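Local coordinates for protein lectin 2 (Agrocybe aegerita, PDB 4TQK) that binds N-acetylglucosamine, probably acting as a lectin that recognises terminal GlcNAc, in sites spread round the rim of a beta-propeller, at residues Phe77-Val82 with Gly105-Gly110; Glu114-Tyr119 with Phe134-Val139; Pro229-Asp234 with Ile244-Ala249; Cys251-Asn256 with Gln264-Ile269. The protein carries 1 engineered substitution. One frame throughout, in Å; residues are numbered along the deposited sequence.

Contact 1 (Phe77-Val82 with Gly105-Gly110); sequences FGNAGV and GYDAGG. With NAG (2-acetamido-2-deoxy-beta-D-glucopyranose), chain D; NAG (2-acetamido-2-deoxy-beta-D-glucopyranose), chain C.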
# COMPACT_ATOMS: atom_id res chain seq x y z
N PHE A 77 12.72 -4.57 19.94
CA PHE A 77 13.91 -4.93 20.70
C PHE A 77 13.46 -5.19 22.13
O PHE A 77 13.25 -4.24 22.90
CB PHE A 77 14.92 -3.79 20.72
CG PHE A 77 15.48 -3.43 19.36
CD1 PHE A 77 16.78 -3.79 19.01
CD2 PHE A 77 14.74 -2.67 18.48
CE1 PHE A 77 17.31 -3.44 17.79
CE2 PHE A 77 15.26 -2.30 17.24
CZ PHE A 77 16.54 -2.69 16.90
N GLY A 78 13.32 -6.46 22.50
CA GLY A 78 12.78 -6.80 23.80
C GLY A 78 13.82 -7.19 24.83
O GLY A 78 14.91 -6.62 24.87
N ASN A 79 13.49 -8.16 25.67
CA ASN A 79 14.41 -8.65 26.70
C ASN A 79 15.54 -9.49 26.13
O ASN A 79 16.70 -9.10 26.22
CB ASN A 79 13.66 -9.41 27.81
CG ASN A 79 12.75 -8.51 28.63
OD1 ASN A 79 13.01 -7.32 28.79
ND2 ASN A 79 11.68 -9.09 29.16
N ALA A 80 15.19 -10.64 25.53
CA ALA A 80 16.21 -11.58 25.03
C ALA A 80 16.78 -11.25 23.64
O ALA A 80 17.72 -11.91 23.18
CB ALA A 80 15.68 -13.00 25.07
N GLY A 81 16.23 -10.24 22.98
CA GLY A 81 16.75 -9.82 21.70
C GLY A 81 15.72 -9.13 20.84
O GLY A 81 14.76 -8.54 21.35
N VAL A 82 15.92 -9.21 19.52
CA VAL A 82 15.05 -8.57 18.55
C VAL A 82 14.03 -9.57 18.01
O VAL A 82 14.39 -10.67 17.60
CB VAL A 82 15.85 -7.99 17.35
CG1 VAL A 82 14.95 -7.09 16.46
CG2 VAL A 82 17.06 -7.22 17.83
N GLY A 105 19.23 -6.24 23.21
CA GLY A 105 18.10 -6.32 24.12
C GLY A 105 18.43 -5.97 25.56
O GLY A 105 19.61 -5.90 25.93
N TYR A 106 17.41 -5.74 26.37
CA TYR A 106 17.61 -5.35 27.77
C TYR A 106 18.47 -6.37 28.52
O TYR A 106 19.37 -6.00 29.26
CB TYR A 106 16.27 -5.15 28.49
CG TYR A 106 16.38 -4.54 29.88
CD1 TYR A 106 16.19 -3.17 30.08
CD2 TYR A 106 16.67 -5.32 30.99
CE1 TYR A 106 16.29 -2.61 31.35
CE2 TYR A 106 16.77 -4.77 32.26
CZ TYR A 106 16.58 -3.41 32.43
OH TYR A 106 16.67 -2.86 33.69
N ASP A 107 18.18 -7.66 28.32
CA ASP A 107 18.96 -8.75 28.89
C ASP A 107 19.77 -9.50 27.83
O ASP A 107 20.07 -10.68 28.01
CB ASP A 107 18.06 -9.77 29.57
CG ASP A 107 17.30 -9.20 30.74
OD1 ASP A 107 17.94 -8.65 31.67
OD2 ASP A 107 16.05 -9.34 30.73
N ALA A 108 20.10 -8.84 26.73
CA ALA A 108 20.93 -9.46 25.70
C ALA A 108 21.85 -8.40 25.15
O ALA A 108 21.58 -7.80 24.11
CB ALA A 108 20.08 -10.05 24.59
N GLY A 109 22.93 -8.15 25.89
CA GLY A 109 23.87 -7.09 25.59
C GLY A 109 23.71 -5.87 26.49
O GLY A 109 24.36 -4.85 26.28
N GLY A 110 22.82 -5.96 27.48
CA GLY A 110 22.60 -4.86 28.41
C GLY A 110 22.19 -3.54 27.77
O GLY A 110 22.73 -2.48 28.10
C1 NAG D . 9.01 -12.55 25.78
C2 NAG D . 9.00 -11.47 24.71
C3 NAG D . 7.81 -11.71 23.80
C4 NAG D . 7.87 -13.15 23.27
C5 NAG D . 8.07 -14.16 24.41
C6 NAG D . 8.23 -15.60 23.92
C7 NAG D . 9.95 -9.38 25.49
C8 NAG D . 9.68 -8.03 26.08
N2 NAG D . 8.89 -10.17 25.35
O1 NAG D . 10.04 -12.29 26.70
O3 NAG D . 7.83 -10.76 22.76
O4 NAG D . 6.71 -13.44 22.53
O5 NAG D . 9.21 -13.79 25.16
O6 NAG D . 9.60 -15.85 23.63
O7 NAG D . 11.10 -9.72 25.17
C1 NAG C . 28.34 -5.11 24.57
C2 NAG C . 27.17 -4.77 23.65
C3 NAG C . 26.59 -6.05 23.08
C4 NAG C . 27.71 -6.83 22.40
C5 NAG C . 28.90 -7.02 23.33
C6 NAG C . 30.08 -7.71 22.64
C7 NAG C . 26.03 -2.68 24.15
C8 NAG C . 24.89 -2.00 24.86
N2 NAG C . 26.16 -3.99 24.34
O1 NAG C . 28.90 -3.92 25.05
O3 NAG C . 25.58 -5.75 22.14
O4 NAG C . 27.21 -8.09 22.01
O5 NAG C . 29.33 -5.76 23.81
O6 NAG C . 30.51 -6.92 21.56
O7 NAG C . 26.78 -2.03 23.42
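N79 and Y106 come alongside each other by different turns at CB: N79 CG sits beside its own backbone N (chi1 -67°), whereas Y106 CG is anti to its N (chi1 -171°). As a result the two side chains run the same way, amide and ring planes 69° apart, and N79 OD1 lies 3.9 Å from Y106 CB. D107 flanks the same asparagine, its OD2 3.8 Å from N79 CB. The grip itself is made by the backbone. The type I turn G105-A108 presents two successive N-H groups to two successive carbonyls of the facing loop: Y106 N bonds to G78 O at 3.0 Å, in the carbonyl plane, and D107 N reaches N79 O at 2.9 Å from a tilted direction. A108 then lays its CB against A80 O, 3.3 Å away. Beyond the pair, N79 OD1 is hydrogen-bonded to H59 and K58, which hold the amide in place.

Each loop also serves a different sugar. N79 N donates to O7 of the chain D N-acetylglucosamine at 2.9 Å, in a site completed by N46, G52 and W54, and the bare CA of G78 allows that oxygen to come within 3.6 Å. On the other loop G109 O accepts the N-H of N2 of the chain C sugar at 2.8 Å. Acetamide oxygen and acetamide nitrogen are thus read by main-chain atoms in neighbouring sites, and the backbone bonds between the loops probably help to keep the two recognition groups at a set spacing.

Contact 2 (Glu114-Tyr119 with Phe134-Val139); sequences EKHLRY and FGEKGV. With NAG (2-acetamido-2-deoxy-beta-D-glucopyranose), chain C.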
# COMPACT_ATOMS: atom_id res chain seq x y z
N GLU A 114 18.03 4.49 28.32
CA GLU A 114 18.63 5.69 28.90
C GLU A 114 20.04 5.95 28.39
O GLU A 114 20.55 7.06 28.52
CB GLU A 114 18.69 5.61 30.44
CG GLU A 114 17.35 5.36 31.13
CD GLU A 114 17.07 3.88 31.33
OE1 GLU A 114 17.60 3.05 30.55
OE2 GLU A 114 16.31 3.55 32.27
N LYS A 115 20.68 4.94 27.81
CA LYS A 115 22.09 5.05 27.44
C LYS A 115 22.38 4.85 25.94
O LYS A 115 23.40 5.33 25.45
CB LYS A 115 22.94 4.06 28.25
CG LYS A 115 22.65 4.08 29.76
CD LYS A 115 23.46 3.01 30.47
CE LYS A 115 24.96 3.31 30.39
NZ LYS A 115 25.82 2.19 30.87
N HIS A 116 21.51 4.14 25.24
CA HIS A 116 21.82 3.74 23.86
C HIS A 116 20.68 4.02 22.90
O HIS A 116 19.56 4.25 23.33
CB HIS A 116 22.13 2.24 23.78
CG HIS A 116 22.88 1.71 24.96
ND1 HIS A 116 22.37 0.73 25.78
CD2 HIS A 116 24.11 2.00 25.44
CE1 HIS A 116 23.25 0.45 26.73
NE2 HIS A 116 24.32 1.21 26.55
N LEU A 117 20.98 3.98 21.60
CA LEU A 117 19.98 4.17 20.55
C LEU A 117 19.94 2.92 19.67
O LEU A 117 20.99 2.35 19.35
CB LEU A 117 20.28 5.41 19.68
CG LEU A 117 20.35 6.77 20.39
CD1 LEU A 117 21.12 7.80 19.56
CD2 LEU A 117 18.97 7.29 20.76
N ARG A 118 18.74 2.49 19.28
CA ARG A 118 18.60 1.36 18.38
C ARG A 118 17.68 1.70 17.20
O ARG A 118 16.52 2.09 17.40
CB ARG A 118 18.12 0.11 19.12
CG ARG A 118 19.19 -0.53 19.99
CD ARG A 118 18.60 -1.39 21.09
NE ARG A 118 18.01 -0.57 22.15
CZ ARG A 118 17.32 -1.05 23.18
NH1 ARG A 118 17.11 -2.35 23.28
NH2 ARG A 118 16.83 -0.24 24.10
N TYR A 119 18.22 1.55 15.99
CA TYR A 119 17.55 1.96 14.76
C TYR A 119 17.54 0.81 13.77
O TYR A 119 18.36 -0.11 13.86
CB TYR A 119 18.31 3.10 14.08
CG TYR A 119 18.30 4.43 14.79
CD1 TYR A 119 17.17 4.88 15.48
CD2 TYR A 119 19.41 5.24 14.76
CE1 TYR A 119 17.18 6.11 16.12
CE2 TYR A 119 19.43 6.46 15.39
CZ TYR A 119 18.32 6.89 16.07
OH TYR A 119 18.36 8.11 16.68
N PHE A 134 23.76 2.40 18.63
CA PHE A 134 24.81 3.19 19.24
C PHE A 134 24.89 2.70 20.67
O PHE A 134 24.04 3.03 21.50
CB PHE A 134 24.49 4.68 19.17
CG PHE A 134 24.46 5.22 17.78
CD1 PHE A 134 25.57 5.84 17.23
CD2 PHE A 134 23.31 5.12 17.00
CE1 PHE A 134 25.54 6.33 15.94
CE2 PHE A 134 23.27 5.62 15.71
CZ PHE A 134 24.40 6.22 15.18
N GLY A 135 25.90 1.88 20.94
CA GLY A 135 25.99 1.19 22.21
C GLY A 135 27.09 1.73 23.09
O GLY A 135 27.38 2.93 23.09
N GLU A 136 27.71 0.83 23.84
CA GLU A 136 28.68 1.21 24.85
C GLU A 136 30.02 1.62 24.21
O GLU A 136 30.55 2.67 24.52
CB GLU A 136 28.83 0.05 25.85
CG GLU A 136 29.38 0.41 27.24
CD GLU A 136 28.50 1.36 28.07
OE1 GLU A 136 27.25 1.32 28.01
OE2 GLU A 136 29.10 2.16 28.82
N LYS A 137 30.51 0.81 23.27
CA LYS A 137 31.83 1.01 22.69
C LYS A 137 31.81 1.64 21.30
O LYS A 137 32.83 1.70 20.63
CB LYS A 137 32.59 -0.32 22.65
CG LYS A 137 32.90 -0.88 24.02
CD LYS A 137 33.22 0.26 24.98
CE LYS A 137 34.62 0.17 25.55
NZ LYS A 137 34.59 -0.34 26.95
N GLY A 138 30.65 2.11 20.87
CA GLY A 138 30.54 2.74 19.57
C GLY A 138 29.31 2.27 18.81
O GLY A 138 28.28 1.94 19.41
N VAL A 139 29.44 2.22 17.49
CA VAL A 139 28.34 1.82 16.63
C VAL A 139 28.44 0.32 16.36
O VAL A 139 29.45 -0.16 15.81
CB VAL A 139 28.38 2.61 15.31
CG1 VAL A 139 27.18 2.28 14.46
CG2 VAL A 139 28.41 4.11 15.60
C1 NAG C . 28.34 -5.11 24.57
C2 NAG C . 27.17 -4.77 23.65
C3 NAG C . 26.59 -6.05 23.08
C4 NAG C . 27.71 -6.83 22.40
C5 NAG C . 28.90 -7.02 23.33
C6 NAG C . 30.08 -7.71 22.64
C7 NAG C . 26.03 -2.68 24.15
C8 NAG C . 24.89 -2.00 24.86
N2 NAG C . 26.16 -3.99 24.34
O1 NAG C . 28.90 -3.92 25.05
O3 NAG C . 25.58 -5.75 22.14
O4 NAG C . 27.21 -8.09 22.01
O5 NAG C . 29.33 -5.76 23.81
O6 NAG C . 30.51 -6.92 21.56
O7 NAG C . 26.78 -2.03 23.42
O HOH W 1 25.16 5.08 23.39
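H116 and K115 converge on a single carboxylate oxygen, OE1 of E136. H116 NE2 donates to OE1 at 3.3 Å, nearly straight (168°); the oxygen lies at the edge of the imidazole, in its plane, while the carboxylate stands almost perpendicular to the ring (88°). K115 adds a salt bridge from NZ to OE1, also 3.3 Å, whose hydrogen bond is weak. E136 CG is anti to its backbone N (chi1 -158°), and a bend at chi2 then brings OE1 back to both donors. Because ND1 of the histidine accepts the backbone N-H of R112, both ring nitrogens are engaged and the rotation of the imidazole is fixed; the pairing is consistent with a proton on NE2.

The sugar is met by two of the same residues. One face of the imidazole carries K115 CB and the opposite one the acetamide methyl of the chain C N-acetylglucosamine, with H116 CE1 3.5 Å from C8. E136 contributes its backbone instead, N bonding to sugar O7 at 3.0 Å.

Main-chain bonding comes from L117 and F134, an antiparallel hydrogen-bonded pair: F134 N meets L117 O at 2.9 Å and L117 N meets F134 O at 3.2 Å.

Apolar packing falls to the F134 ring, with CE2 3.9 Å from Y119 CE2 and CD2 4.1 Å from L117 CB. The L117-F134 pair lies where strand 117-121 begins and strand 130-134 ends, while F134 continues onto R174 and L176 of strand 173-177 and I187 of strand 186-190 in the adjoining sheet.

Contact 3 (Pro229-Asp234 with Ile244-Ala249); sequences PRFVAD and IGCGKA. With NAG (2-acetamido-2-deoxy-beta-D-glucopyranose), chain F.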
# COMPACT_ATOMS: atom_id res chain seq x y z
N PRO A 229 15.64 22.03 20.14
CA PRO A 229 15.62 20.85 19.28
C PRO A 229 16.30 21.05 17.93
O PRO A 229 16.25 22.12 17.34
CB PRO A 229 14.12 20.59 19.09
CG PRO A 229 13.47 21.91 19.34
CD PRO A 229 14.30 22.56 20.40
N ARG A 230 16.95 20.00 17.45
CA ARG A 230 17.64 20.06 16.18
C ARG A 230 17.15 18.95 15.25
O ARG A 230 16.62 17.94 15.71
CB ARG A 230 19.15 19.96 16.40
CG ARG A 230 19.75 21.27 16.92
CD ARG A 230 20.80 21.02 17.99
NE ARG A 230 20.22 20.87 19.31
CZ ARG A 230 20.88 20.40 20.36
NH1 ARG A 230 22.15 20.02 20.24
NH2 ARG A 230 20.27 20.29 21.54
N PHE A 231 17.28 19.17 13.95
CA PHE A 231 16.75 18.26 12.95
C PHE A 231 17.70 18.21 11.78
O PHE A 231 18.48 19.14 11.56
CB PHE A 231 15.40 18.77 12.42
CG PHE A 231 14.43 19.20 13.47
CD1 PHE A 231 13.52 18.30 14.02
CD2 PHE A 231 14.40 20.52 13.90
CE1 PHE A 231 12.61 18.71 14.99
CE2 PHE A 231 13.50 20.93 14.87
CZ PHE A 231 12.60 20.03 15.41
N VAL A 232 17.60 17.13 11.00
CA VAL A 232 18.22 17.06 9.69
C VAL A 232 17.10 16.86 8.69
O VAL A 232 16.18 16.05 8.91
CB VAL A 232 19.23 15.90 9.59
CG1 VAL A 232 20.54 16.26 10.25
CG2 VAL A 232 18.66 14.63 10.22
N ALA A 233 17.14 17.61 7.59
CA ALA A 233 16.08 17.54 6.60
C ALA A 233 16.55 18.22 5.34
O ALA A 233 17.36 19.12 5.40
CB ALA A 233 14.82 18.21 7.15
N ASP A 234 16.08 17.75 4.19
CA ASP A 234 16.38 18.44 2.93
C ASP A 234 15.65 19.77 2.93
O ASP A 234 14.42 19.82 2.96
CB ASP A 234 15.95 17.60 1.72
CG ASP A 234 16.44 18.20 0.39
OD1 ASP A 234 17.03 19.31 0.41
OD2 ASP A 234 16.23 17.56 -0.66
N ILE A 244 18.97 21.92 10.68
CA ILE A 244 18.18 23.05 11.18
C ILE A 244 17.83 22.87 12.65
O ILE A 244 17.50 21.77 13.09
CB ILE A 244 16.91 23.30 10.33
CG1 ILE A 244 16.16 24.52 10.86
CG2 ILE A 244 16.00 22.10 10.34
CD1 ILE A 244 15.03 24.98 9.98
N GLY A 245 17.91 23.94 13.43
CA GLY A 245 17.55 23.87 14.83
C GLY A 245 16.72 25.05 15.30
O GLY A 245 16.84 26.15 14.77
N CYS A 246 15.88 24.81 16.30
CA CYS A 246 15.11 25.87 16.93
C CYS A 246 15.91 26.35 18.14
O CYS A 246 15.97 25.67 19.17
CB CYS A 246 13.74 25.34 17.38
SG CYS A 246 12.70 24.66 16.06
N GLY A 247 16.53 27.52 18.00
CA GLY A 247 17.42 28.01 19.03
C GLY A 247 16.71 28.92 20.02
O GLY A 247 15.55 28.68 20.37
N LYS A 248 17.41 29.95 20.47
CA LYS A 248 16.82 30.96 21.35
C LYS A 248 16.03 32.03 20.59
O LYS A 248 14.86 32.26 20.85
CB LYS A 248 17.92 31.63 22.17
CG LYS A 248 18.57 30.72 23.18
CD LYS A 248 19.66 31.46 23.92
CE LYS A 248 20.49 30.53 24.78
NZ LYS A 248 21.62 31.31 25.39
N ALA A 249 16.69 32.66 19.63
CA ALA A 249 16.10 33.76 18.87
C ALA A 249 15.28 33.30 17.66
O ALA A 249 14.68 34.12 16.97
CB ALA A 249 17.17 34.74 18.45
C1 NAG F . 23.30 31.83 19.69
C2 NAG F . 22.92 30.56 18.95
C3 NAG F . 24.11 30.10 18.14
C4 NAG F . 24.56 31.22 17.22
C5 NAG F . 24.80 32.51 18.02
C6 NAG F . 25.16 33.67 17.10
C7 NAG F . 21.22 29.26 20.14
C8 NAG F . 20.97 28.09 21.03
N2 NAG F . 22.50 29.54 19.89
O1 NAG F . 22.21 32.26 20.46
O3 NAG F . 23.72 28.98 17.39
O4 NAG F . 25.74 30.86 16.54
O5 NAG F . 23.64 32.84 18.77
O6 NAG F . 25.50 34.81 17.86
O7 NAG F . 20.28 29.92 19.70
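F231 and I244 form the heart of the contact as an antiparallel hydrogen-bonded pair. F231 N reaches I244 O at 2.7 Å, nearly along the C=O axis, and I244 N returns a bond to F231 O at 3.0 Å. One step further, C246 N bonds to P229 O at 2.9 Å.

Side chains dress one face of this pairing. F231 CB touches I244 CG2, and its ring, held beside its own backbone N (chi1 -47°), turns its edge to the facing strand, CD2 3.4 Å from I244 O. C246 SG meets the rim of that ring in its plane, 4.0 Å from CE2, an edge-on sulfur-aromatic contact. P229 CG covers C246 CB at 4.0 Å. On the other face, G245 CA lies against CG of R230, 4.0 Å away.

A second shell sets these groups. R230 turns its guanidinium away to the carbonyls of H228 and F216, while F231 rests on I287 and both P229 and C246 on R285 of strand 285-288. Beyond the strand end, K248 N binds O7 of the chain F N-acetylglucosamine. The arrangement is the inner beta hairpin of a four-stranded propeller blade, packed against the next blade.

Contact 4 (Cys251-Asn256 with Gln264-Ile269); sequences CWVALN and QVKLVI. With NAG (2-acetamido-2-deoxy-beta-D-glucopyranose), chain F.
W252 lies across L267 in the outer hairpin of a propeller blade, where a classic beta bulge places V268 and I269 together opposite C251. With CG beside its backbone N (chi1 -67°), the indole folds over the facing strand, and L267 CB sits squarely above the six-membered ring, 4.0 Å from its centroid and only 3° off the normal, in a CH-pi contact. V265 approaches from a different direction, CG1 lying 3.7 Å from W252 CE3, while its carbonyl O stands at the ring edge. The face opposite L267 receives the chain F N-acetylglucosamine, whose C4 comes to 3.9 Å from W252 CH2. Strand and sugar therefore sandwich the indole.

The reverse face of the hairpin is mostly apolar, with the K266 chain running along V253. V253 and V268 cross at about a right angle, CG1 of the former 3.6 Å from CG2 of the latter, and C251 CB packs 4.0 Å from I269 CB. The bulge splits the two bonds of C251 between consecutive residues: C251 N reaches I269 O at 2.9 Å, whereas V268 N bonds to C251 O at 3.0 Å. Past it, V253 and K266 exchange a reciprocal pair of bonds, restoring regular pairing. Around the sugar, N215, G221, W223 and K248 supply the polar partners, and W252 turns its NE1 corner toward the acetamide, NE1 lying 3.6 Å from sugar O7.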
# COMPACT_ATOMS: atom_id res chain seq x y z
N CYS A 251 14.95 29.96 14.40
CA CYS A 251 15.51 28.79 13.73
C CYS A 251 16.79 29.13 13.00
O CYS A 251 16.84 30.08 12.21
CB CYS A 251 14.51 28.17 12.75
SG CYS A 251 12.94 27.69 13.48
N TRP A 252 17.82 28.35 13.26
CA TRP A 252 19.11 28.50 12.62
C TRP A 252 19.30 27.30 11.72
O TRP A 252 18.81 26.22 12.02
CB TRP A 252 20.22 28.49 13.67
CG TRP A 252 20.21 29.65 14.58
CD1 TRP A 252 19.43 29.82 15.68
CD2 TRP A 252 21.02 30.82 14.47
NE1 TRP A 252 19.71 31.03 16.27
CE2 TRP A 252 20.68 31.67 15.54
CE3 TRP A 252 21.99 31.25 13.56
CZ2 TRP A 252 21.28 32.91 15.74
CZ3 TRP A 252 22.59 32.49 13.76
CH2 TRP A 252 22.23 33.30 14.84
N VAL A 253 20.03 27.49 10.63
CA VAL A 253 20.33 26.39 9.73
C VAL A 253 21.78 26.48 9.29
O VAL A 253 22.38 27.55 9.34
CB VAL A 253 19.47 26.45 8.46
CG1 VAL A 253 18.01 26.65 8.80
CG2 VAL A 253 19.98 27.56 7.52
N ALA A 254 22.32 25.34 8.87
CA ALA A 254 23.56 25.28 8.10
C ALA A 254 23.28 24.37 6.90
O ALA A 254 22.86 23.22 7.07
CB ALA A 254 24.73 24.76 8.93
N LEU A 255 23.49 24.88 5.70
CA LEU A 255 23.07 24.17 4.50
C LEU A 255 24.18 23.29 3.92
O LEU A 255 25.37 23.62 3.99
CB LEU A 255 22.55 25.15 3.45
CG LEU A 255 21.32 25.94 3.92
CD1 LEU A 255 20.98 27.03 2.94
CD2 LEU A 255 20.13 25.00 4.12
N ASN A 256 23.77 22.16 3.35
CA ASN A 256 24.67 21.18 2.78
C ASN A 256 24.99 21.58 1.35
O ASN A 256 24.09 21.92 0.58
CB ASN A 256 24.00 19.81 2.79
CG ASN A 256 24.94 18.70 2.46
OD1 ASN A 256 25.86 18.88 1.65
ND2 ASN A 256 24.73 17.53 3.07
N GLN A 264 27.58 28.59 6.28
CA GLN A 264 27.46 29.36 7.52
C GLN A 264 26.24 28.95 8.34
O GLN A 264 25.24 28.43 7.80
CB GLN A 264 27.41 30.88 7.25
CG GLN A 264 26.20 31.32 6.44
CD GLN A 264 25.95 32.83 6.48
OE1 GLN A 264 25.92 33.45 7.55
NE2 GLN A 264 25.76 33.42 5.31
N VAL A 265 26.30 29.21 9.64
CA VAL A 265 25.16 29.02 10.52
C VAL A 265 24.39 30.33 10.61
O VAL A 265 24.88 31.31 11.19
CB VAL A 265 25.61 28.58 11.92
CG1 VAL A 265 24.44 28.51 12.88
CG2 VAL A 265 26.32 27.23 11.83
N LYS A 266 23.19 30.37 10.03
CA LYS A 266 22.44 31.62 9.92
C LYS A 266 20.98 31.51 10.37
O LYS A 266 20.39 30.43 10.34
CB LYS A 266 22.51 32.15 8.49
CG LYS A 266 22.17 31.10 7.45
CD LYS A 266 21.90 31.70 6.08
CE LYS A 266 21.43 30.62 5.11
NZ LYS A 266 20.96 31.21 3.84
N LEU A 267 20.42 32.66 10.77
CA LEU A 267 19.06 32.74 11.29
C LEU A 267 18.07 32.99 10.16
O LEU A 267 18.08 34.06 9.55
CB LEU A 267 18.97 33.86 12.33
CG LEU A 267 17.62 34.13 13.02
CD1 LEU A 267 17.19 32.96 13.87
CD2 LEU A 267 17.69 35.40 13.85
N VAL A 268 17.22 32.01 9.88
CA VAL A 268 16.32 32.08 8.74
C VAL A 268 14.86 32.32 9.14
O VAL A 268 14.05 32.78 8.32
CB VAL A 268 16.42 30.83 7.85
CG1 VAL A 268 17.85 30.66 7.38
CG2 VAL A 268 15.94 29.59 8.61
N ILE A 269 14.52 32.00 10.38
CA ILE A 269 13.19 32.32 10.90
C ILE A 269 13.34 32.95 12.28
O ILE A 269 14.10 32.44 13.10
CB ILE A 269 12.29 31.07 11.03
CG1 ILE A 269 12.36 30.22 9.76
CG2 ILE A 269 10.85 31.47 11.35
CD1 ILE A 269 11.56 28.94 9.84
C1 NAG F . 23.30 31.83 19.69
C2 NAG F . 22.92 30.56 18.95
C3 NAG F . 24.11 30.10 18.14
C4 NAG F . 24.56 31.22 17.22
C5 NAG F . 24.80 32.51 18.02
C6 NAG F . 25.16 33.67 17.10
C7 NAG F . 21.22 29.26 20.14
C8 NAG F . 20.97 28.09 21.03
N2 NAG F . 22.50 29.54 19.89
O1 NAG F . 22.21 32.26 20.46
O3 NAG F . 23.72 28.98 17.39
O4 NAG F . 25.74 30.86 16.54
O5 NAG F . 23.64 32.84 18.77
O6 NAG F . 25.50 34.81 17.86
O7 NAG F . 20.28 29.92 19.70

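In the fold
Contact 3 is the most buried of the four and lies nearest the centre of the chain, its chemistry mainly strand bonding and apolar packing; contact 2 is partly buried but only slightly farther out, and contacts 1 and 4 are peripheral. Contacts 3 and 4 belong to one sheet: strands 242-246 and 251-256 are neighbours, and both contacts touch the chain F sugar. Contacts 1 and 2 touch each other and share the chain C sugar, but contact 1 joins loops by turn bonds, whereas contact 2 adds charged groups to a strand pair. Across the molecule the principle repeats: N79, E136 and K248 each offer a backbone N-H to an acetamide oxygen, although the centres of contacts 2 and 3 are 23 Å apart.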